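PDB 2XSG: CCMAN5 from Cellulosimicrobium cellulans, which hydrolyses alpha-mannosidic linkages as a family GH92 glycosidase and helps to produce mannose-6-phosphate-bearing glycans on yeast-made lysosomal enzymes. Local coordinates for residues Pro157-Asp162 and Ile248-Thr253; Val175-Arg180 and Val185-Gln190; Asp505-Gly510 and Ala563-Arg568. All blocks are in the same frame, centred on the assembly; numbering follows the deposited sequence.

Overall arrangement
Contacts 1 and 2 belong to the beta-rich N-terminal domain, whereas contact 3 lies across the molecule in the mainly helical catalytic domain. Contact 2 is nested within the loop that contact 1 closes; their centres are 12 Å apart, and they touch where V161 packs on L187. Strands 185-195 and 248-255 share a large antiparallel sheet, and strand 158-162 lies in a smaller one facing it, so contact 1 spans two layers and contact 2 pairs neighbours within one. Contact 3 follows later in the chain, its centre about 63 Å from that of contact 1 and 67 Å from that of contact 2, so it reports on a different domain, at the other side of the molecule.

Contact 1. Residues Pro157-Asp162 and Ile248-Thr253; sequences PSLVVD and IGLQVT
P157 and L159 meet I248 and L250 between two antiparallel sheets of the N-terminal domain, a layered arrangement of the beta-sandwich kind. Strand 158-162 belongs to a five-stranded sheet and strand 248-255 to the larger, curled one. The contact is made by carbon alone. At the P157 end, CB of P157 lies 3.9 Å from CG1 of I248, with the terminal CD1 of I248 close behind. L159 reaches across with CG anti to its carbonyl carbon (chi1 -63°) and an extended chi2 of 180°, which carries CD1 outward to within 4.0 Å of I248 CG2. I248 thus works with both branches: CG1 is turned to the proline, while CG2, set anti to the backbone N, faces the leucine. L159 and I248 overlap flank to flank, running in contrary directions. Further along the strands separate, the CA atoms being 7.8 Å apart at P157 and I248 but 10.8 Å apart at V161 and V252.

Strand 158-162 spends its backbone bonds inside its own sheet. The backbone of P157, L159 and V161 bonds to strand 235-240, and that of S158 and V160 to strand 80-84. D162, at the far end, forms a salt bridge with R91. Aromatic rings fill in around the apolar cluster: Y149 and F240 each touch both L159 and I248. The same L159 methyl that meets I248 also touches the next inward-pointing residue of the other strand, its CD1 lying 4.3 Å from CB of L250.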
loop_
_atom_site.group_PDB
_atom_site.type_symbol
_atom_site.label_atom_id
_atom_site.label_comp_id
_atom_site.label_asym_id
_atom_site.label_seq_id
_atom_site.Cartn_x
_atom_site.Cartn_y
_atom_site.Cartn_z
ATOM N N PRO A 157 -30.829 21.807 8.580
ATOM C CA PRO A 157 -29.738 20.902 8.212
ATOM C C PRO A 157 -30.092 20.037 7.013
ATOM O O PRO A 157 -31.254 19.643 6.823
ATOM C CB PRO A 157 -29.586 20.002 9.453
ATOM C CG PRO A 157 -30.236 20.761 10.576
ATOM C CD PRO A 157 -31.410 21.420 9.880
ATOM N N SER A 158 -29.089 19.765 6.193
ATOM C CA SER A 158 -29.280 18.878 5.064
ATOM C C SER A 158 -27.981 18.119 4.773
ATOM O O SER A 158 -26.878 18.624 5.012
ATOM C CB SER A 158 -29.751 19.687 3.856
ATOM O OG SER A 158 -29.707 18.903 2.691
ATOM N N LEU A 159 -28.120 16.898 4.283
ATOM C CA LEU A 159 -26.974 16.143 3.828
ATOM C C LEU A 159 -27.252 15.735 2.400
ATOM O O LEU A 159 -28.295 15.145 2.120
ATOM C CB LEU A 159 -26.756 14.893 4.698
ATOM C CG LEU A 159 -26.421 15.087 6.180
ATOM C CD1 LEU A 159 -26.251 13.754 6.877
ATOM C CD2 LEU A 159 -25.139 15.898 6.346
ATOM N N VAL A 160 -26.340 16.083 1.506
ATOM C CA VAL A 160 -26.408 15.653 0.124
ATOM C C VAL A 160 -25.653 14.334 0.063
ATOM O O VAL A 160 -24.528 14.246 0.587
ATOM C CB VAL A 160 -25.737 16.674 -0.807
ATOM C CG1 VAL A 160 -25.585 16.115 -2.213
ATOM C CG2 VAL A 160 -26.534 17.979 -0.829
ATOM N N VAL A 161 -26.266 13.324 -0.548
ATOM C CA VAL A 161 -25.591 12.056 -0.780
ATOM C C VAL A 161 -25.362 11.988 -2.294
ATOM O O VAL A 161 -26.285 11.724 -3.041
ATOM C CB VAL A 161 -26.424 10.851 -0.245
ATOM C CG1 VAL A 161 -25.697 9.527 -0.454
ATOM C CG2 VAL A 161 -26.796 11.040 1.235
ATOM N N ASP A 162 -24.136 12.275 -2.727
ATOM C CA ASP A 162 -23.793 12.347 -4.148
ATOM C C ASP A 162 -23.186 11.020 -4.617
ATOM O O ASP A 162 -22.078 10.617 -4.181
ATOM C CB ASP A 162 -22.826 13.503 -4.370
ATOM C CG ASP A 162 -22.672 13.880 -5.823
ATOM O OD1 ASP A 162 -22.704 13.000 -6.710
ATOM O OD2 ASP A 162 -22.524 15.082 -6.102
ATOM N N ILE A 248 -27.066 15.768 14.028
ATOM C CA ILE A 248 -27.461 15.025 12.835
ATOM C C ILE A 248 -26.509 13.837 12.645
ATOM O O ILE A 248 -25.309 14.010 12.444
ATOM C CB ILE A 248 -27.437 15.936 11.584
ATOM C CG1 ILE A 248 -28.352 17.163 11.770
ATOM C CG2 ILE A 248 -27.828 15.142 10.334
ATOM C CD1 ILE A 248 -29.854 16.822 11.991
ATOM N N GLY A 249 -27.053 12.635 12.708
ATOM C CA GLY A 249 -26.268 11.392 12.606
ATOM C C GLY A 249 -26.571 10.582 11.348
ATOM O O GLY A 249 -27.680 10.620 10.815
ATOM N N LEU A 250 -25.566 9.862 10.860
ATOM C CA LEU A 250 -25.696 9.060 9.665
ATOM C C LEU A 250 -24.782 7.861 9.805
ATOM O O LEU A 250 -23.676 7.980 10.335
ATOM C CB LEU A 250 -25.300 9.865 8.422
ATOM C CG LEU A 250 -25.662 9.204 7.092
ATOM C CD1 LEU A 250 -27.124 9.451 6.817
ATOM C CD2 LEU A 250 -24.807 9.723 5.944
ATOM N N GLN A 251 -25.249 6.708 9.325
ATOM C CA GLN A 251 -24.472 5.477 9.395
ATOM C C GLN A 251 -24.492 4.821 8.029
ATOM O O GLN A 251 -25.556 4.544 7.484
ATOM C CB GLN A 251 -25.036 4.535 10.476
ATOM C CG GLN A 251 -25.071 5.131 11.900
ATOM C CD GLN A 251 -25.407 4.103 12.959
ATOM O OE1 GLN A 251 -24.952 4.194 14.109
ATOM N NE2 GLN A 251 -26.194 3.109 12.581
ATOM N N VAL A 252 -23.305 4.596 7.467
ATOM C CA VAL A 252 -23.177 4.060 6.111
ATOM C C VAL A 252 -22.394 2.752 6.174
ATOM O O VAL A 252 -21.284 2.726 6.707
ATOM C CB VAL A 252 -22.398 5.040 5.193
ATOM C CG1 VAL A 252 -22.298 4.497 3.769
ATOM C CG2 VAL A 252 -23.024 6.451 5.209
ATOM N N THR A 253 -22.949 1.678 5.620
ATOM C CA THR A 253 -22.229 0.401 5.599
ATOM C C THR A 253 -22.122 -0.124 4.164
ATOM O O THR A 253 -23.080 0.015 3.387
ATOM C CB THR A 253 -22.884 -0.631 6.547
ATOM O OG1 THR A 253 -22.891 -0.100 7.876
ATOM C CG2 THR A 253 -22.129 -1.951 6.561
#

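Contact 2. Residues Val175-Arg180 and Val185-Gln190; sequences VQVETR and VELSGQ
E178 and E186 face each other as a hydrogen-bonded antiparallel pair: E178 N donates to E186 O over 2.8 Å, and E186 N returns a straighter bond (168°) to E178 O at 2.9 Å. Two residues along, Q176 and S188 repeat the pattern, with Q176 N to S188 O at 2.7 Å and S188 N to Q176 O at 3.0 Å. The CA-H of L187, between the two pairs, points at Q176 O; that of V185, beyond the glutamates, points at E178 O.

On the face that carries E178, E186, Q176 and S188, a water joins side chain to backbone. It sits 2.7 Å from Q176 O and 2.8 Å from S188 OG, hydrogen-bonded to each, and also meets E186 OE1. E186 has CG anti to its backbone N (chi1 -170°) and then bends at chi2, which lays OE1 beside CB and CG of E178. Its other oxygen, OE2, links the hairpin to helix 259-270 by a salt bridge with R263 and to the adjacent strand 198-208 by a hydrogen bond with T205. R180 folds back at the strand end, with E186 CB over one face of its guanidinium, while NE is held by T184.

The opposite face is largely apolar, with T179 at its exposed end. CD2 of L187 presses on CG2 of V177 at 3.5 Å, the two side chains leaving the sheet together, while V177 CG1 meets V185 CG1 at 3.7 Å. V177 also packs on V214 and T216 of strand 212-217, and V185 on A212. Two successive antiparallel strands joined by a short turn, in regular register, make a beta-hairpin; its polar face is partly covered by helix 259-270 through V259 and R263, and its apolar face, set on strand 212-217, makes it one layer of a beta-sandwich.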
loop_
_atom_site.group_PDB
_atom_site.type_symbol
_atom_site.label_atom_id
_atom_site.label_comp_id
_atom_site.label_asym_id
_atom_site.label_seq_id
_atom_site.Cartn_x
_atom_site.Cartn_y
_atom_site.Cartn_z
ATOM N N VAL A 175 -29.974 4.426 -6.226
ATOM C CA VAL A 175 -30.404 4.797 -4.888
ATOM C C VAL A 175 -31.897 4.479 -4.746
ATOM O O VAL A 175 -32.690 4.780 -5.636
ATOM C CB VAL A 175 -30.036 6.274 -4.554
ATOM C CG1 VAL A 175 -30.676 7.260 -5.575
ATOM C CG2 VAL A 175 -30.410 6.624 -3.088
ATOM N N GLN A 176 -32.244 3.791 -3.666
ATOM C CA GLN A 176 -33.624 3.554 -3.294
ATOM C C GLN A 176 -33.818 4.186 -1.919
ATOM O O GLN A 176 -33.005 3.965 -1.010
ATOM C CB GLN A 176 -33.882 2.047 -3.254
ATOM C CG GLN A 176 -35.312 1.636 -2.902
ATOM C CD GLN A 176 -36.254 1.818 -4.064
ATOM O OE1 GLN A 176 -36.032 1.279 -5.149
ATOM N NE2 GLN A 176 -37.300 2.597 -3.853
ATOM N N VAL A 177 -34.889 4.963 -1.780
ATOM C CA VAL A 177 -35.256 5.605 -0.522
ATOM C C VAL A 177 -36.368 4.864 0.239
ATOM O O VAL A 177 -37.358 4.452 -0.359
ATOM C CB VAL A 177 -35.728 7.069 -0.777
ATOM C CG1 VAL A 177 -36.056 7.758 0.520
ATOM C CG2 VAL A 177 -34.656 7.832 -1.502
ATOM N N GLU A 178 -36.205 4.733 1.559
ATOM C CA GLU A 178 -37.236 4.179 2.464
ATOM C C GLU A 178 -37.417 5.119 3.643
ATOM O O GLU A 178 -36.437 5.499 4.280
ATOM C CB GLU A 178 -36.788 2.832 3.043
ATOM C CG GLU A 178 -37.059 1.621 2.182
ATOM C CD GLU A 178 -38.544 1.332 2.100
ATOM O OE1 GLU A 178 -39.155 1.054 3.168
ATOM O OE2 GLU A 178 -39.099 1.392 0.974
ATOM N N THR A 179 -38.662 5.479 3.952
ATOM C CA THR A 179 -38.953 6.222 5.171
ATOM C C THR A 179 -39.642 5.268 6.141
ATOM O O THR A 179 -40.648 4.661 5.797
ATOM C CB THR A 179 -39.847 7.456 4.905
ATOM O OG1 THR A 179 -39.203 8.311 3.958
ATOM C CG2 THR A 179 -40.100 8.223 6.195
ATOM N N ARG A 180 -39.078 5.122 7.332
ATOM C CA ARG A 180 -39.589 4.175 8.324
ATOM C C ARG A 180 -40.627 4.822 9.219
ATOM O O ARG A 180 -40.849 6.033 9.127
ATOM C CB ARG A 180 -38.437 3.603 9.153
ATOM C CG ARG A 180 -37.506 2.706 8.363
ATOM C CD ARG A 180 -36.390 3.513 7.680
ATOM N NE ARG A 180 -35.378 3.919 8.646
ATOM C CZ ARG A 180 -34.400 3.124 9.072
ATOM N NH1 ARG A 180 -34.295 1.886 8.600
ATOM N NH2 ARG A 180 -33.533 3.563 9.975
ATOM N N VAL A 185 -34.735 7.893 7.526
ATOM C CA VAL A 185 -34.601 7.481 6.133
ATOM C C VAL A 185 -33.438 6.512 5.975
ATOM O O VAL A 185 -32.404 6.661 6.610
ATOM C CB VAL A 185 -34.446 8.688 5.175
ATOM C CG1 VAL A 185 -34.225 8.231 3.732
ATOM C CG2 VAL A 185 -35.680 9.563 5.231
ATOM N N GLU A 186 -33.665 5.493 5.154
ATOM C CA GLU A 186 -32.642 4.537 4.765
ATOM C C GLU A 186 -32.517 4.618 3.242
ATOM O O GLU A 186 -33.541 4.619 2.530
ATOM C CB GLU A 186 -33.002 3.115 5.217
ATOM C CG GLU A 186 -31.868 2.085 5.054
ATOM C CD GLU A 186 -31.984 1.252 3.783
ATOM O OE1 GLU A 186 -33.022 1.374 3.097
ATOM O OE2 GLU A 186 -31.041 0.474 3.472
ATOM N N LEU A 187 -31.275 4.762 2.780
ATOM C CA LEU A 187 -30.911 4.840 1.368
ATOM C C LEU A 187 -30.064 3.622 1.037
ATOM O O LEU A 187 -29.224 3.221 1.839
ATOM C CB LEU A 187 -30.076 6.091 1.092
ATOM C CG LEU A 187 -30.601 7.484 1.453
ATOM C CD1 LEU A 187 -29.581 8.574 1.106
ATOM C CD2 LEU A 187 -31.926 7.754 0.749
ATOM N N SER A 188 -30.274 3.030 -0.134
ATOM C CA SER A 188 -29.480 1.864 -0.515
ATOM C C SER A 188 -29.409 1.695 -2.012
ATOM O O SER A 188 -30.291 2.173 -2.746
ATOM C CB SER A 188 -30.069 0.587 0.106
ATOM O OG SER A 188 -31.327 0.296 -0.482
ATOM N N GLY A 189 -28.364 0.990 -2.452
ATOM C CA GLY A 189 -28.128 0.733 -3.863
ATOM C C GLY A 189 -26.704 0.281 -4.118
ATOM O O GLY A 189 -26.073 -0.312 -3.246
ATOM N N GLN A 190 -26.198 0.575 -5.313
ATOM C CA GLN A 190 -24.864 0.148 -5.706
ATOM C C GLN A 190 -24.116 1.292 -6.359
ATOM O O GLN A 190 -24.721 2.229 -6.911
ATOM C CB GLN A 190 -24.948 -1.041 -6.666
ATOM C CG GLN A 190 -25.591 -0.723 -8.032
ATOM C CD GLN A 190 -24.572 -0.222 -9.064
ATOM O OE1 GLN A 190 -23.362 -0.379 -8.885
ATOM N NE2 GLN A 190 -25.060 0.381 -10.137
HETATM O O HOH W 1 -33.389 1.851 0.686
#

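Contact 3. Residues Asp505-Gly510 and Ala563-Arg568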
loop_
_atom_site.group_PDB
_atom_site.type_symbol
_atom_site.label_atom_id
_atom_site.label_comp_id
_atom_site.label_asym_id
_atom_site.label_seq_id
_atom_site.Cartn_x
_atom_site.Cartn_y
_atom_site.Cartn_z
ATOM N N ASP A 505 39.474 0.964 -11.351
ATOM C CA ASP A 505 40.707 0.206 -11.474
ATOM C C ASP A 505 40.697 -0.746 -12.681
ATOM O O ASP A 505 41.541 -1.643 -12.766
ATOM C CB ASP A 505 40.934 -0.601 -10.204
ATOM C CG ASP A 505 39.929 -1.735 -10.048
ATOM O OD1 ASP A 505 38.921 -1.765 -10.793
ATOM O OD2 ASP A 505 40.152 -2.603 -9.186
ATOM N N GLY A 506 39.736 -0.575 -13.590
ATOM C CA GLY A 506 39.671 -1.398 -14.807
ATOM C C GLY A 506 38.798 -2.645 -14.739
ATOM O O GLY A 506 38.544 -3.268 -15.765
ATOM N N THR A 507 38.339 -3.014 -13.541
ATOM C CA THR A 507 37.515 -4.210 -13.356
ATOM C C THR A 507 36.261 -4.153 -14.239
ATOM O O THR A 507 35.563 -3.133 -14.267
ATOM C CB THR A 507 37.106 -4.426 -11.878
ATOM O OG1 THR A 507 38.271 -4.452 -11.043
ATOM C CG2 THR A 507 36.345 -5.749 -11.697
ATOM N N GLN A 508 35.991 -5.250 -14.950
ATOM C CA GLN A 508 34.858 -5.330 -15.873
ATOM C C GLN A 508 33.578 -5.803 -15.180
ATOM O O GLN A 508 33.498 -6.931 -14.685
ATOM C CB GLN A 508 35.201 -6.230 -17.052
ATOM C CG GLN A 508 36.411 -5.754 -17.846
ATOM C CD GLN A 508 36.133 -4.432 -18.502
ATOM O OE1 GLN A 508 35.393 -4.358 -19.480
ATOM N NE2 GLN A 508 36.699 -3.363 -17.948
ATOM N N VAL A 509 32.566 -4.944 -15.179
ATOM C CA VAL A 509 31.330 -5.221 -14.453
ATOM C C VAL A 509 30.184 -5.413 -15.419
ATOM O O VAL A 509 29.887 -4.522 -16.221
ATOM C CB VAL A 509 30.980 -4.067 -13.479
ATOM C CG1 VAL A 509 29.720 -4.398 -12.693
ATOM C CG2 VAL A 509 32.185 -3.760 -12.549
ATOM N N GLY A 510 29.538 -6.579 -15.343
ATOM C CA GLY A 510 28.393 -6.885 -16.186
ATOM C C GLY A 510 27.101 -6.285 -15.655
ATOM O O GLY A 510 26.869 -6.257 -14.445
ATOM N N ALA A 563 30.972 -7.372 -8.635
ATOM C CA ALA A 563 29.726 -7.072 -7.887
ATOM C C ALA A 563 29.951 -6.036 -6.807
ATOM O O ALA A 563 29.144 -5.103 -6.650
ATOM C CB ALA A 563 29.156 -8.330 -7.261
ATOM N N ARG A 564 31.035 -6.221 -6.052
ATOM C CA ARG A 564 31.358 -5.374 -4.906
ATOM C C ARG A 564 31.564 -3.940 -5.371
ATOM O O ARG A 564 31.051 -3.006 -4.745
ATOM C CB ARG A 564 32.593 -5.905 -4.155
ATOM C CG ARG A 564 32.958 -5.133 -2.855
ATOM C CD ARG A 564 34.368 -5.498 -2.325
ATOM N NE ARG A 564 35.428 -4.895 -3.136
ATOM C CZ ARG A 564 35.838 -3.630 -3.033
ATOM N NH1 ARG A 564 35.299 -2.811 -2.129
ATOM N NH2 ARG A 564 36.799 -3.176 -3.839
ATOM N N LEU A 565 32.284 -3.783 -6.484
ATOM C CA LEU A 565 32.562 -2.460 -7.047
ATOM C C LEU A 565 31.302 -1.866 -7.707
ATOM O O LEU A 565 31.074 -0.664 -7.638
ATOM C CB LEU A 565 33.726 -2.528 -8.040
ATOM C CG LEU A 565 35.127 -2.768 -7.448
ATOM C CD1 LEU A 565 36.094 -3.168 -8.536
ATOM C CD2 LEU A 565 35.653 -1.523 -6.730
ATOM N N GLY A 566 30.487 -2.718 -8.334
ATOM C CA GLY A 566 29.188 -2.294 -8.880
ATOM C C GLY A 566 28.265 -1.703 -7.817
ATOM O O GLY A 566 27.655 -0.634 -8.016
ATOM N N MET A 567 28.179 -2.394 -6.682
ATOM C CA MET A 567 27.330 -1.983 -5.561
ATOM C C MET A 567 27.790 -0.662 -5.003
ATOM O O MET A 567 26.980 0.228 -4.784
ATOM C CB MET A 567 27.296 -3.057 -4.475
ATOM C CG MET A 567 26.149 -4.038 -4.632
ATOM S SD MET A 567 24.499 -3.275 -4.802
ATOM C CE MET A 567 24.311 -2.467 -3.232
ATOM N N ARG A 568 29.103 -0.515 -4.819
ATOM C CA ARG A 568 29.664 0.769 -4.432
ATOM C C ARG A 568 29.336 1.894 -5.416
ATOM O O ARG A 568 28.968 2.974 -4.987
ATOM C CB ARG A 568 31.171 0.654 -4.164
ATOM C CG ARG A 568 31.480 -0.336 -3.024
ATOM C CD ARG A 568 32.966 -0.512 -2.754
ATOM N NE ARG A 568 33.506 0.711 -2.168
ATOM C CZ ARG A 568 33.737 0.909 -0.872
ATOM N NH1 ARG A 568 33.513 -0.040 0.012
ATOM N NH2 ARG A 568 34.212 2.070 -0.473
#
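D505 OD1, which touches L565 across the contact, is gripped by two donors from T507. The hydroxyl OG1 donates at 2.8 Å on the syn side but tilted 27° out of the carboxylate plane, and the backbone N adds a bond of 3.1 Å from above that plane, both from the same face; the second makes an Asx turn. D505 is put there by a chi1 of 69°, with CG between its backbone N and carbonyl carbon. At the same bend Q508 NE2 returns to G506 O at 2.9 Å and also bonds T502.

Onto this turn the helix lays one methyl. L565 CD1 lies 3.6 Å from T507 OG1 and 3.7 Å from T507 CB, its side chain crossing that of T507 at about a right angle, and it also approaches D505 OD1 at 3.9 Å. The methyl thus packs on the polar atoms that close the turn.

Further along the strand, V509 points CG1 at G566, with 4.4 Å to its CA. The glycine has no side chain, so the valine meets the helix backbone itself. V509 also touches W501 and M557 and, like T507, A562. Strand 508-512, paired antiparallel with the short strand 496-497, thus lies against helix 560-570 in the catalytic domain.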